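PDB 3T6Q: CD180 antigen from Mus musculus, which may cooperate with MD-1 and TLR4 in the innate immune response of B cells to bacterial lipopolysaccharide, leading to NF-kappa-B activation. Local coordinates for residues Asn181-Asn187 / Phe204-Gly210; Ser255-Ile259 / Gly279-Asp284; Gly476-Val482 / Met501-Asp506; Leu523-Asn529 / Gln548-Asn553. All coordinates share one frame; numbering follows the deposited sequence.

Overall arrangement
From the N terminus the four contacts follow in series, none nesting in or crossing another. Each pairs two segments that succeed one another along the leucine-rich-repeat solenoid and closes a connection of 16 to 19 residues: 188-203 in interaction 1, 260-278 in interaction 2, 483-500 in interaction 3 and 530-547, with helix 543-547, in interaction 4. Interactions 1 and 2 have centres about 14 Å apart without touching. Far along the horseshoe, interactions 3 and 4 adjoin: strands 504-506 and 527-529 are neighbours, and His504 meets Tyr527. The centres of interactions 1 and 4 lie about 47 Å apart, on opposite sides of the chain's centre.

Interaction 1 (Asn181-Asn187 / Phe204-Gly210); sequences NLSLNLN and FQSLNFG
Phe204 brings the edge of its ring to Leu182, CD1 lying 3.3 Å from Leu182 O, while CE1 reaches Leu184 CB obliquely. The two segments are successive parallel strands of the leucine-rich-repeat solenoid, their axes 4.7 Å apart at closest approach and only 6° from parallel. At Gln205 the chain turns a corner, yet its N still donates to Leu182 O (2.8 Å); its CG, anti to the backbone N, lies against Ser183 OG. Ser206 O takes the N-H of Leu184 at 3.0 Å and also meets the CA-H of Ser183. Leu207 turns to the buried face, where CD2 sits 3.7 Å from Leu184 CB and at the same time over one face of the Phe204 ring, offset toward its rim, so one methyl touches both residues. Asn208 faces the other way, beside Asn185; the side chains run side by side in the same direction, their amide planes 43° apart. Its backbone serves both directions: N donates to Leu184 O, and O accepts a short bond (2.7 Å) from Leu186 N. Asn185 ND2 is held by Asp159, which ties this row to the preceding strand. Phe209 returns to the core, its CE1 3.6 Å from Leu186 CD1, and Leu168 touches both residues. Each strand ends in an Asx turn. With CG anti to the backbone N (chi1 -175°), Asn208 curls its carbonyl forward over the next residues, and OD1 accepts from Gly210 N at 2.8 Å.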
loop_
_atom_site.group_PDB
_atom_site.type_symbol
_atom_site.label_atom_id
_atom_site.label_comp_id
_atom_site.label_asym_id
_atom_site.label_seq_id
_atom_site.Cartn_x
_atom_site.Cartn_y
_atom_site.Cartn_z
ATOM N N ASN A 181 2.561 -7.840 29.426
ATOM C CA ASN A 181 3.943 -7.999 28.967
ATOM C C ASN A 181 4.113 -7.807 27.431
ATOM O O ASN A 181 4.837 -8.545 26.789
ATOM C CB ASN A 181 4.446 -9.393 29.335
ATOM C CG ASN A 181 5.792 -9.354 30.008
ATOM O OD1 ASN A 181 5.967 -8.642 31.003
ATOM N ND2 ASN A 181 6.742 -10.142 29.502
ATOM N N LEU A 182 3.401 -6.858 26.869
ATOM C CA LEU A 182 3.268 -6.799 25.433
ATOM C C LEU A 182 4.481 -6.064 24.804
ATOM O O LEU A 182 5.022 -5.118 25.404
ATOM C CB LEU A 182 1.976 -6.091 25.088
ATOM C CG LEU A 182 1.616 -5.823 23.627
ATOM C CD1 LEU A 182 1.372 -7.120 22.874
ATOM C CD2 LEU A 182 0.335 -5.025 23.648
ATOM N N SER A 183 4.879 -6.515 23.610
ATOM C CA SER A 183 5.912 -5.837 22.816
ATOM C C SER A 183 5.196 -5.260 21.639
ATOM O O SER A 183 4.527 -5.982 20.898
ATOM C CB SER A 183 6.990 -6.791 22.334
ATOM O OG SER A 183 7.722 -7.314 23.442
ATOM N N LEU A 184 5.303 -3.955 21.478
ATOM C CA LEU A 184 4.521 -3.267 20.477
ATOM C C LEU A 184 5.564 -2.581 19.568
ATOM O O LEU A 184 6.362 -1.792 20.051
ATOM C CB LEU A 184 3.670 -2.235 21.183
ATOM C CG LEU A 184 2.384 -1.634 20.627
ATOM C CD1 LEU A 184 2.303 -0.139 20.952
ATOM C CD2 LEU A 184 2.080 -1.889 19.141
ATOM N N ASN A 185 5.626 -2.954 18.289
ATOM C CA ASN A 185 6.626 -2.363 17.385
ATOM C C ASN A 185 5.988 -1.304 16.493
ATOM O O ASN A 185 5.139 -1.623 15.625
ATOM C CB ASN A 185 7.300 -3.469 16.542
ATOM C CG ASN A 185 8.426 -2.911 15.660
ATOM O OD1 ASN A 185 8.765 -1.725 15.752
ATOM N ND2 ASN A 185 8.943 -3.732 14.754
ATOM N N LEU A 186 6.362 -0.042 16.706
ATOM C CA LEU A 186 5.942 1.056 15.837
ATOM C C LEU A 186 7.087 1.666 14.995
ATOM O O LEU A 186 6.968 2.793 14.495
ATOM C CB LEU A 186 5.247 2.167 16.625
ATOM C CG LEU A 186 3.891 1.725 17.173
ATOM C CD1 LEU A 186 3.422 2.613 18.330
ATOM C CD2 LEU A 186 2.860 1.740 16.030
ATOM N N ASN A 187 8.168 0.906 14.830
ATOM C CA ASN A 187 9.287 1.299 13.944
ATOM C C ASN A 187 8.755 1.765 12.596
ATOM O O ASN A 187 7.953 1.080 12.002
ATOM C CB ASN A 187 10.213 0.073 13.732
ATOM C CG ASN A 187 11.429 0.378 12.852
ATOM O OD1 ASN A 187 11.765 1.536 12.611
ATOM N ND2 ASN A 187 12.096 -0.666 12.383
ATOM N N PHE A 204 4.838 -2.297 29.439
ATOM C CA PHE A 204 5.284 -2.972 28.190
ATOM C C PHE A 204 6.569 -3.712 28.390
ATOM O O PHE A 204 7.407 -3.304 29.204
ATOM C CB PHE A 204 5.507 -1.953 27.080
ATOM C CG PHE A 204 4.239 -1.448 26.496
ATOM C CD1 PHE A 204 3.643 -2.119 25.416
ATOM C CD2 PHE A 204 3.597 -0.350 27.058
ATOM C CE1 PHE A 204 2.430 -1.665 24.907
ATOM C CE2 PHE A 204 2.388 0.106 26.550
ATOM C CZ PHE A 204 1.803 -0.555 25.471
ATOM N N GLN A 205 6.724 -4.808 27.655
ATOM C CA GLN A 205 8.014 -5.453 27.516
ATOM C C GLN A 205 8.903 -4.600 26.588
ATOM O O GLN A 205 9.945 -4.118 27.015
ATOM C CB GLN A 205 7.844 -6.891 27.023
ATOM C CG GLN A 205 9.085 -7.555 26.458
ATOM C CD GLN A 205 10.298 -7.499 27.372
ATOM O OE1 GLN A 205 11.399 -7.118 26.942
ATOM N NE2 GLN A 205 10.114 -7.871 28.630
ATOM N N SER A 206 8.509 -4.422 25.331
ATOM C CA SER A 206 9.295 -3.589 24.367
ATOM C C SER A 206 8.382 -2.601 23.717
ATOM O O SER A 206 7.229 -2.909 23.469
ATOM C CB SER A 206 9.929 -4.424 23.240
ATOM O OG SER A 206 10.913 -5.276 23.747
ATOM N N LEU A 207 8.881 -1.396 23.466
ATOM C CA LEU A 207 8.155 -0.436 22.661
ATOM C C LEU A 207 9.222 0.054 21.700
ATOM O O LEU A 207 10.297 0.488 22.148
ATOM C CB LEU A 207 7.692 0.776 23.475
ATOM C CG LEU A 207 6.361 0.778 24.221
ATOM C CD1 LEU A 207 6.148 2.120 24.892
ATOM C CD2 LEU A 207 5.234 0.462 23.241
ATOM N N ASN A 208 8.934 -0.024 20.411
ATOM C CA ASN A 208 9.909 0.427 19.379
ATOM C C ASN A 208 9.272 1.585 18.603
ATOM O O ASN A 208 8.194 1.405 18.021
ATOM C CB ASN A 208 10.298 -0.805 18.508
ATOM C CG ASN A 208 11.388 -0.498 17.488
ATOM O OD1 ASN A 208 11.360 0.556 16.859
ATOM N ND2 ASN A 208 12.338 -1.413 17.318
ATOM N N PHE A 209 9.909 2.772 18.616
ATOM C CA PHE A 209 9.477 3.881 17.771
ATOM C C PHE A 209 10.617 4.261 16.809
ATOM O O PHE A 209 10.865 5.461 16.571
ATOM C CB PHE A 209 9.127 5.132 18.604
ATOM C CG PHE A 209 7.924 4.960 19.512
ATOM C CD1 PHE A 209 6.629 5.208 19.048
ATOM C CD2 PHE A 209 8.104 4.556 20.841
ATOM C CE1 PHE A 209 5.523 5.079 19.901
ATOM C CE2 PHE A 209 7.012 4.426 21.696
ATOM C CZ PHE A 209 5.726 4.669 21.222
ATOM N N GLY A 210 11.333 3.255 16.307
ATOM C CA GLY A 210 12.462 3.472 15.405
ATOM C C GLY A 210 12.233 4.486 14.288
ATOM O O GLY A 210 11.193 4.459 13.588
#

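Interaction 2 (Ser255-Ile259 / Gly279-Asp284); sequences SVESI and GLQELD
Ile259 and Leu280 make the tight part of this contact: Ile259 CG2 presses on Leu280 CD1 at 3.4 Å, closer than carbon atoms usually pack. The branch gets there because it stands between the backbone N and the carbonyl carbon, with CG1 anti to N (chi1 -177°). The same CG2 touches Leu283 CD1 at 3.8 Å, and Val256 CG1 lies alongside the same Leu280 CD1, roughly at right angles to the Ile259 contact, giving a buried aliphatic layer of the kind that fills a leucine-rich-repeat coil. The solvent side is looser. On the strand face Ser258 OG merely rests near Glu282 CB (3.5 Å), and at the corner before it Glu257 lies across the aliphatic part of Gln281, tentatively, as it has two conformers. The Gln281 amide is tied down instead by its NE2, which donates to Gly279 O, and by Lys304, bonded to OE1. Between the two layers runs the backbone: Glu257 O is gripped by both Gln281 N (2.8 Å) and Glu282 N (3.0 Å), and parallel strand bonding follows from Ile259 N to Glu282 O and from Asp284 N to Ile259 O. The pair sits between strand 226-231, whose Leu230 touches Val256, and strand 305-307, whose Leu306 touches Leu283.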
loop_
_atom_site.group_PDB
_atom_site.type_symbol
_atom_site.label_atom_id
_atom_site.label_comp_id
_atom_site.label_asym_id
_atom_site.label_seq_id
_atom_site.Cartn_x
_atom_site.Cartn_y
_atom_site.Cartn_z
ATOM N N SER A 255 9.244 4.843 33.818
ATOM C CA SER A 255 10.159 3.822 34.272
ATOM C C SER A 255 10.668 3.098 33.027
ATOM O O SER A 255 9.843 2.604 32.258
ATOM C CB SER A 255 9.411 2.856 35.192
ATOM O OG SER A 255 10.301 1.890 35.728
ATOM N N VAL A 256 11.999 3.058 32.804
ATOM C CA VAL A 256 12.571 2.326 31.654
ATOM C C VAL A 256 13.818 1.569 32.100
ATOM O O VAL A 256 14.694 2.149 32.772
ATOM C CB VAL A 256 12.982 3.295 30.502
ATOM C CG1 VAL A 256 13.475 2.520 29.259
ATOM C CG2 VAL A 256 11.793 4.161 30.067
ATOM N N GLU A 257 13.939 0.305 31.705
ATOM C CA GLU A 257 15.147 -0.447 32.040
ATOM C C GLU A 257 16.276 -0.181 31.035
ATOM O O GLU A 257 17.415 0.021 31.433
ATOM C CB GLU A 257 14.869 -1.944 32.073
ATOM C CG GLU A 257 15.743 -2.706 33.049
ATOM C CD GLU A 257 15.188 -2.703 34.481
ATOM O OE1 GLU A 257 15.313 -3.760 35.158
ATOM O OE2 GLU A 257 14.624 -1.662 34.927
ATOM N N SER A 258 15.944 -0.164 29.741
ATOM C CA SER A 258 16.960 -0.150 28.689
ATOM C C SER A 258 16.485 0.741 27.582
ATOM O O SER A 258 15.319 0.646 27.169
ATOM C CB SER A 258 17.217 -1.581 28.178
ATOM O OG SER A 258 18.086 -1.586 27.055
ATOM N N ILE A 259 17.376 1.601 27.088
ATOM C CA ILE A 259 16.991 2.523 26.019
ATOM C C ILE A 259 18.051 2.517 24.933
ATOM O O ILE A 259 19.277 2.461 25.227
ATOM C CB ILE A 259 16.714 3.957 26.531
ATOM C CG1 ILE A 259 16.239 4.882 25.411
ATOM C CG2 ILE A 259 17.923 4.542 27.232
ATOM C CD1 ILE A 259 15.620 6.188 25.962
ATOM N N GLY A 279 17.067 6.371 36.318
ATOM C CA GLY A 279 16.539 4.978 36.468
ATOM C C GLY A 279 17.086 3.908 35.492
ATOM O O GLY A 279 16.891 2.701 35.694
ATOM N N LEU A 280 17.772 4.329 34.433
ATOM C CA LEU A 280 18.187 3.361 33.384
ATOM C C LEU A 280 19.234 2.356 33.835
ATOM O O LEU A 280 20.184 2.687 34.552
ATOM C CB LEU A 280 18.706 4.048 32.110
ATOM C CG LEU A 280 17.720 4.519 31.022
ATOM C CD1 LEU A 280 16.997 3.375 30.342
ATOM C CD2 LEU A 280 16.713 5.536 31.561
ATOM N N GLN A 281 19.046 1.118 33.392
ATOM C CA GLN A 281 20.053 0.100 33.586
ATOM C C GLN A 281 20.978 -0.033 32.377
ATOM O O GLN A 281 22.149 -0.391 32.539
ATOM C CB GLN A 281 19.390 -1.240 33.914
ATOM C CG GLN A 281 18.504 -1.193 35.188
ATOM C CD GLN A 281 19.246 -0.751 36.428
ATOM O OE1 GLN A 281 20.186 -1.411 36.886
ATOM N NE2 GLN A 281 18.816 0.367 36.997
ATOM N N GLU A 282 20.446 0.202 31.172
ATOM C CA GLU A 282 21.224 -0.017 29.956
ATOM C C GLU A 282 20.987 1.144 29.022
ATOM O O GLU A 282 19.823 1.579 28.852
ATOM C CB GLU A 282 20.779 -1.267 29.213
ATOM C CG GLU A 282 20.694 -2.505 30.066
ATOM C CD GLU A 282 20.600 -3.768 29.207
ATOM O OE1 GLU A 282 20.763 -3.685 27.930
ATOM O OE2 GLU A 282 20.354 -4.828 29.826
ATOM N N LEU A 283 22.073 1.653 28.442
ATOM C CA LEU A 283 21.971 2.788 27.515
ATOM C C LEU A 283 22.810 2.475 26.265
ATOM O O LEU A 283 24.003 2.103 26.351
ATOM C CB LEU A 283 22.445 4.105 28.174
ATOM C CG LEU A 283 22.752 5.307 27.271
ATOM C CD1 LEU A 283 21.434 5.767 26.641
ATOM C CD2 LEU A 283 23.344 6.369 28.177
ATOM N N ASP A 284 22.183 2.614 25.113
ATOM C CA ASP A 284 22.875 2.304 23.838
ATOM C C ASP A 284 23.021 3.566 22.990
ATOM O O ASP A 284 22.023 4.104 22.481
ATOM C CB ASP A 284 22.100 1.234 23.048
ATOM C CG ASP A 284 22.926 0.645 21.899
ATOM O OD1 ASP A 284 23.601 1.430 21.163
ATOM O OD2 ASP A 284 22.935 -0.609 21.777
#

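Interaction 3 (Gly476-Val482 / Met501-Asp506); sequences GRLEILV and MMNHVD
Met501 runs along Gly476 and Arg477, its chain extended beyond CG. CG approaches Gly476 O at 3.3 Å and CE reaches the Arg477 guanidinium obliquely, nearest NE, an outer contact that is tentative because a second conformer of Met501 was modelled. Next to it a water stitches the two segments together: it accepts from Met501 N (2.8 Å) and donates to Gly476 O and Leu478 O.

Glu479, the next residue by buried surface, contributes both backbone and side chain. Its O receives two N-H groups, Asn503 N at 2.9 Å, on a lone pair in the carbonyl plane, and His504 N at 3.1 Å, almost along the C=O axis; this forked bond fixes the turn that leads into strand 504-506. Its side chain lies against the residues just before that turn, CG 3.5 Å from Met501 O.

Leu481 is the buried counterpart. With CG anti to the backbone N (chi1 176°), it sends CD2 to Met502 SD at 3.6 Å; the sulfur is carried there by an extended second torsion of Met502 (chi2 -162°). Leu472 touches Leu481 and Phe496 touches Met502, so the pair belongs to the interior of the coil. Leu481 also carries the strand pairing, its N donating to His504 O and its O accepting an almost straight bond from Asp506 N (2.9 Å, 173° at the hydrogen). Ile480 and His504 meet on the other face. Parallel three-residue strands, with aliphatic side chains inside and polar or mixed ones on the concave surface, are the signature of consecutive leucine-rich repeats, here LRR 17 and LRR 18.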
loop_
_atom_site.group_PDB
_atom_site.type_symbol
_atom_site.label_atom_id
_atom_site.label_comp_id
_atom_site.label_asym_id
_atom_site.label_seq_id
_atom_site.Cartn_x
_atom_site.Cartn_y
_atom_site.Cartn_z
ATOM N N GLY A 476 45.739 -29.388 30.528
ATOM C CA GLY A 476 45.126 -30.637 31.019
ATOM C C GLY A 476 43.605 -30.676 31.036
ATOM O O GLY A 476 43.040 -31.765 30.933
ATOM N N ARG A 477 42.915 -29.526 31.169
ATOM C CA ARG A 477 41.431 -29.567 31.146
ATOM C C ARG A 477 40.796 -29.331 29.774
ATOM O O ARG A 477 39.559 -29.215 29.625
ATOM C CB ARG A 477 40.839 -28.616 32.197
ATOM C CG ARG A 477 41.461 -28.807 33.580
ATOM C CD ARG A 477 40.467 -28.768 34.724
ATOM N NE ARG A 477 40.360 -30.122 35.267
ATOM C CZ ARG A 477 39.425 -30.552 36.106
ATOM N NH1 ARG A 477 38.463 -29.741 36.528
ATOM N NH2 ARG A 477 39.452 -31.814 36.516
ATOM N N LEU A 478 41.632 -29.233 28.751
ATOM C CA LEU A 478 41.118 -28.883 27.428
ATOM C C LEU A 478 40.117 -29.888 26.885
ATOM O O LEU A 478 40.389 -31.095 26.849
ATOM C CB LEU A 478 42.283 -28.712 26.441
ATOM C CG LEU A 478 41.894 -27.984 25.155
ATOM C CD1 LEU A 478 41.684 -26.507 25.553
ATOM C CD2 LEU A 478 43.112 -28.082 24.220
ATOM N N GLU A 479 38.973 -29.389 26.443
ATOM C CA GLU A 479 37.942 -30.213 25.832
ATOM C C GLU A 479 37.785 -29.981 24.357
ATOM O O GLU A 479 37.548 -30.935 23.608
ATOM C CB GLU A 479 36.582 -30.005 26.513
ATOM C CG GLU A 479 36.538 -30.676 27.884
ATOM C CD GLU A 479 35.244 -30.391 28.616
ATOM O OE1 GLU A 479 34.164 -30.343 27.987
ATOM O OE2 GLU A 479 35.324 -30.201 29.838
ATOM N N ILE A 480 37.895 -28.717 23.947
ATOM C CA ILE A 480 37.621 -28.333 22.556
ATOM C C ILE A 480 38.897 -27.677 22.012
ATOM O O ILE A 480 39.435 -26.742 22.621
ATOM C CB ILE A 480 36.446 -27.319 22.466
ATOM C CG1 ILE A 480 35.164 -27.928 23.013
ATOM C CG2 ILE A 480 36.263 -26.820 21.028
ATOM C CD1 ILE A 480 34.067 -26.911 23.311
ATOM N N LEU A 481 39.389 -28.217 20.901
ATOM C CA LEU A 481 40.604 -27.769 20.247
ATOM C C LEU A 481 40.302 -27.614 18.762
ATOM O O LEU A 481 39.867 -28.582 18.086
ATOM C CB LEU A 481 41.753 -28.767 20.475
ATOM C CG LEU A 481 43.115 -28.530 19.796
ATOM C CD1 LEU A 481 43.672 -27.143 20.211
ATOM C CD2 LEU A 481 44.075 -29.673 20.193
ATOM N N VAL A 482 40.506 -26.396 18.253
ATOM C CA VAL A 482 40.235 -26.095 16.820
ATOM C C VAL A 482 41.604 -25.773 16.217
ATOM O O VAL A 482 42.269 -24.797 16.609
ATOM C CB VAL A 482 39.295 -24.875 16.623
ATOM C CG1 VAL A 482 39.052 -24.597 15.129
ATOM C CG2 VAL A 482 37.988 -25.099 17.348
ATOM N N MET A 501 41.307 -34.908 28.395
ATOM C CA MET A 501 39.874 -34.589 28.468
ATOM C C MET A 501 39.301 -34.090 27.145
ATOM O O MET A 501 38.157 -33.659 27.100
ATOM C CB MET A 501 39.596 -33.541 29.556
ATOM C CG MET A 501 40.377 -33.753 30.838
ATOM S SD MET A 501 39.625 -32.808 32.172
ATOM C CE MET A 501 40.927 -32.926 33.415
ATOM N N MET A 502 40.087 -34.146 26.069
ATOM C CA MET A 502 39.586 -33.657 24.765
ATOM C C MET A 502 38.427 -34.479 24.290
ATOM O O MET A 502 38.459 -35.706 24.332
ATOM C CB MET A 502 40.674 -33.546 23.705
ATOM C CG MET A 502 41.648 -32.419 23.967
ATOM S SD MET A 502 42.567 -32.007 22.463
ATOM C CE MET A 502 43.437 -33.547 22.062
ATOM N N ASN A 503 37.371 -33.803 23.870
ATOM C CA ASN A 503 36.228 -34.498 23.280
ATOM C C ASN A 503 35.747 -33.879 21.954
ATOM O O ASN A 503 34.806 -34.369 21.369
ATOM C CB ASN A 503 35.067 -34.655 24.317
ATOM C CG ASN A 503 34.562 -33.310 24.864
ATOM O OD1 ASN A 503 34.290 -33.149 26.083
ATOM N ND2 ASN A 503 34.413 -32.359 23.997
ATOM N N HIS A 504 36.395 -32.803 21.489
ATOM C CA HIS A 504 36.030 -32.206 20.200
ATOM C C HIS A 504 37.300 -31.672 19.565
ATOM O O HIS A 504 37.911 -30.703 20.062
ATOM C CB HIS A 504 34.970 -31.109 20.431
ATOM C CG HIS A 504 34.583 -30.326 19.194
ATOM N ND1 HIS A 504 33.332 -30.317 18.715
ATOM C CD2 HIS A 504 35.334 -29.501 18.337
ATOM C CE1 HIS A 504 33.266 -29.547 17.609
ATOM N NE2 HIS A 504 34.486 -29.041 17.381
ATOM N N VAL A 505 37.726 -32.322 18.475
ATOM C CA VAL A 505 39.014 -31.995 17.852
ATOM C C VAL A 505 38.746 -31.717 16.408
ATOM O O VAL A 505 38.309 -32.614 15.673
ATOM C CB VAL A 505 40.038 -33.131 18.025
ATOM C CG1 VAL A 505 41.386 -32.692 17.443
ATOM C CG2 VAL A 505 40.165 -33.456 19.538
ATOM N N ASP A 506 38.908 -30.445 16.022
ATOM C CA ASP A 506 38.694 -30.058 14.637
ATOM C C ASP A 506 40.081 -29.895 13.964
ATOM O O ASP A 506 40.865 -28.984 14.311
ATOM C CB ASP A 506 37.888 -28.756 14.643
ATOM C CG ASP A 506 37.512 -28.290 13.268
ATOM O OD1 ASP A 506 38.016 -28.791 12.237
ATOM O OD2 ASP A 506 36.678 -27.398 13.222
HETATM O O HOH W 1 42.535 -32.427 27.949
#

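Interaction 4 (Leu523-Asn529 / Gln548-Asn553); sequences LKGIYLN and QQRTIN
Tyr527 has its ring anti to the backbone N (chi1 170°), and Thr551 places CG2 likewise anti to its own N; both residues project from the same face of the paired strands, and these torsions bring methyl and ring edge together, CG2 lying 3.6 Å from Tyr527 CD1. The ring also meets His504 of the preceding strand, and its hydroxyl is bonded to Glu580. Farther along, Asn529 and Asn553 stand side by side with amide planes 24° apart, and Asn529 OD1 comes within 3.5 Å of Asn553 CB. Each OD1 accepts a backbone N-H two residues on, from Ala531 and Arg555, while Asn553 ND2 donates to Glu580 and Asp581; the row thus links to strand 579-580 beyond. In the loop before the strand, the buried Ile526 CG1 packs alongside the aliphatic part of Gln549, 4.0 Å from CG. The backbone joins the segments throughout. Gly525, with positive phi (70°), turns its N to Gln548 O at 2.7 Å. Ile526 O is shared by Arg550 N (3.0 Å) and Thr551 N (3.2 Å), after which Leu528 N donates to Thr551 O (2.8 Å) and Asn553 N to Leu528 O. The return path happens to hold helix 543-547; short parallel strands with aliphatic residues inside and asparagines in a row on the other face are the leucine-rich-repeat pattern.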
loop_
_atom_site.group_PDB
_atom_site.type_symbol
_atom_site.label_atom_id
_atom_site.label_comp_id
_atom_site.label_asym_id
_atom_site.label_seq_id
_atom_site.Cartn_x
_atom_site.Cartn_y
_atom_site.Cartn_z
ATOM N N LEU A 523 42.270 -41.361 23.255
ATOM C CA LEU A 523 40.972 -40.724 23.524
ATOM C C LEU A 523 39.808 -41.585 23.117
ATOM O O LEU A 523 39.919 -42.354 22.162
ATOM C CB LEU A 523 40.883 -39.349 22.811
ATOM C CG LEU A 523 41.909 -38.310 23.282
ATOM C CD1 LEU A 523 41.992 -37.195 22.235
ATOM C CD2 LEU A 523 41.562 -37.746 24.670
ATOM N N LYS A 524 38.671 -41.422 23.806
ATOM C CA LYS A 524 37.434 -42.122 23.465
ATOM C C LYS A 524 36.221 -41.201 23.367
ATOM O O LYS A 524 36.141 -40.227 24.077
ATOM C CB LYS A 524 37.130 -43.238 24.490
ATOM C CG LYS A 524 38.209 -44.301 24.596
ATOM C CD LYS A 524 37.823 -45.390 25.592
ATOM C CE LYS A 524 37.661 -44.828 26.998
ATOM N NZ LYS A 524 37.417 -45.940 27.956
ATOM N N GLY A 525 35.290 -41.522 22.477
ATOM C CA GLY A 525 33.970 -40.838 22.403
ATOM C C GLY A 525 34.038 -39.414 21.902
ATOM O O GLY A 525 33.084 -38.641 22.089
ATOM N N ILE A 526 35.143 -39.060 21.238
ATOM C CA ILE A 526 35.316 -37.672 20.761
ATOM C C ILE A 526 34.534 -37.358 19.471
ATOM O O ILE A 526 34.059 -38.248 18.743
ATOM C CB ILE A 526 36.808 -37.266 20.621
ATOM C CG1 ILE A 526 37.430 -37.733 19.273
ATOM C CG2 ILE A 526 37.612 -37.760 21.826
ATOM C CD1 ILE A 526 38.843 -37.209 19.016
ATOM N N TYR A 527 34.400 -36.063 19.197
ATOM C CA TYR A 527 34.035 -35.608 17.852
ATOM C C TYR A 527 35.352 -35.236 17.150
ATOM O O TYR A 527 36.161 -34.481 17.702
ATOM C CB TYR A 527 33.099 -34.413 17.914
ATOM C CG TYR A 527 32.883 -33.767 16.553
ATOM C CD1 TYR A 527 31.927 -34.258 15.677
ATOM C CD2 TYR A 527 33.650 -32.653 16.159
ATOM C CE1 TYR A 527 31.709 -33.651 14.439
ATOM C CE2 TYR A 527 33.462 -32.056 14.923
ATOM C CZ TYR A 527 32.490 -32.548 14.078
ATOM O OH TYR A 527 32.325 -31.963 12.855
ATOM N N LEU A 528 35.569 -35.803 15.960
ATOM C CA LEU A 528 36.859 -35.681 15.263
ATOM C C LEU A 528 36.560 -35.233 13.845
ATOM O O LEU A 528 36.009 -35.997 13.060
ATOM C CB LEU A 528 37.593 -36.994 15.218
ATOM C CG LEU A 528 38.877 -37.015 14.347
ATOM C CD1 LEU A 528 39.902 -35.987 14.799
ATOM C CD2 LEU A 528 39.495 -38.409 14.381
ATOM N N ASN A 529 36.873 -33.982 13.542
ATOM C CA ASN A 529 36.631 -33.470 12.197
ATOM C C ASN A 529 37.919 -33.532 11.397
ATOM O O ASN A 529 38.864 -32.808 11.697
ATOM C CB ASN A 529 36.117 -32.012 12.269
ATOM C CG ASN A 529 35.614 -31.506 10.934
ATOM O OD1 ASN A 529 35.711 -32.187 9.923
ATOM N ND2 ASN A 529 35.081 -30.282 10.928
ATOM N N GLN A 548 36.785 -46.202 18.676
ATOM C CA GLN A 548 36.694 -45.569 20.003
ATOM C C GLN A 548 35.911 -44.258 20.033
ATOM O O GLN A 548 35.442 -43.865 21.099
ATOM C CB GLN A 548 38.083 -45.230 20.524
ATOM C CG GLN A 548 38.908 -46.413 20.956
ATOM C CD GLN A 548 40.368 -46.074 21.136
ATOM O OE1 GLN A 548 40.755 -44.911 21.337
ATOM N NE2 GLN A 548 41.199 -47.096 21.072
ATOM N N GLN A 549 35.805 -43.564 18.895
ATOM C CA GLN A 549 35.209 -42.219 18.866
ATOM C C GLN A 549 33.713 -42.216 18.623
ATOM O O GLN A 549 33.148 -43.224 18.169
ATOM C CB GLN A 549 35.924 -41.313 17.802
ATOM C CG GLN A 549 37.449 -41.411 17.813
ATOM C CD GLN A 549 38.084 -41.381 19.206
ATOM O OE1 GLN A 549 39.219 -41.826 19.388
ATOM N NE2 GLN A 549 37.380 -40.824 20.175
ATOM N N ARG A 550 33.068 -41.075 18.877
ATOM C CA ARG A 550 31.633 -40.973 18.669
ATOM C C ARG A 550 31.255 -40.517 17.249
ATOM O O ARG A 550 30.297 -41.022 16.657
ATOM C CB ARG A 550 31.023 -40.071 19.772
ATOM C CG ARG A 550 29.801 -39.218 19.413
ATOM C CD ARG A 550 28.391 -39.797 19.306
ATOM N NE ARG A 550 28.051 -40.913 20.161
ATOM C CZ ARG A 550 26.843 -41.171 20.696
ATOM N NH1 ARG A 550 25.773 -40.383 20.564
ATOM N NH2 ARG A 550 26.718 -42.262 21.405
ATOM N N THR A 551 32.002 -39.570 16.692
ATOM C CA THR A 551 31.643 -39.021 15.392
ATOM C C THR A 551 32.935 -38.598 14.690
ATOM O O THR A 551 33.771 -37.903 15.296
ATOM C CB THR A 551 30.721 -37.782 15.558
ATOM O OG1 THR A 551 29.503 -38.195 16.159
ATOM C CG2 THR A 551 30.356 -37.154 14.210
ATOM N N ILE A 552 33.086 -39.018 13.426
ATOM C CA ILE A 552 34.236 -38.663 12.607
ATOM C C ILE A 552 33.701 -38.105 11.294
ATOM O O ILE A 552 32.761 -38.684 10.705
ATOM C CB ILE A 552 35.079 -39.915 12.311
ATOM C CG1 ILE A 552 35.541 -40.563 13.605
ATOM C CG2 ILE A 552 36.294 -39.599 11.439
ATOM C CD1 ILE A 552 35.228 -42.023 13.604
ATOM N N ASN A 553 34.290 -37.000 10.846
ATOM C CA ASN A 553 33.971 -36.394 9.549
ATOM C C ASN A 553 35.181 -36.521 8.619
ATOM O O ASN A 553 36.229 -35.917 8.862
ATOM C CB ASN A 553 33.562 -34.915 9.706
ATOM C CG ASN A 553 32.892 -34.343 8.455
ATOM O OD1 ASN A 553 33.239 -34.705 7.326
ATOM N ND2 ASN A 553 31.957 -33.400 8.651
#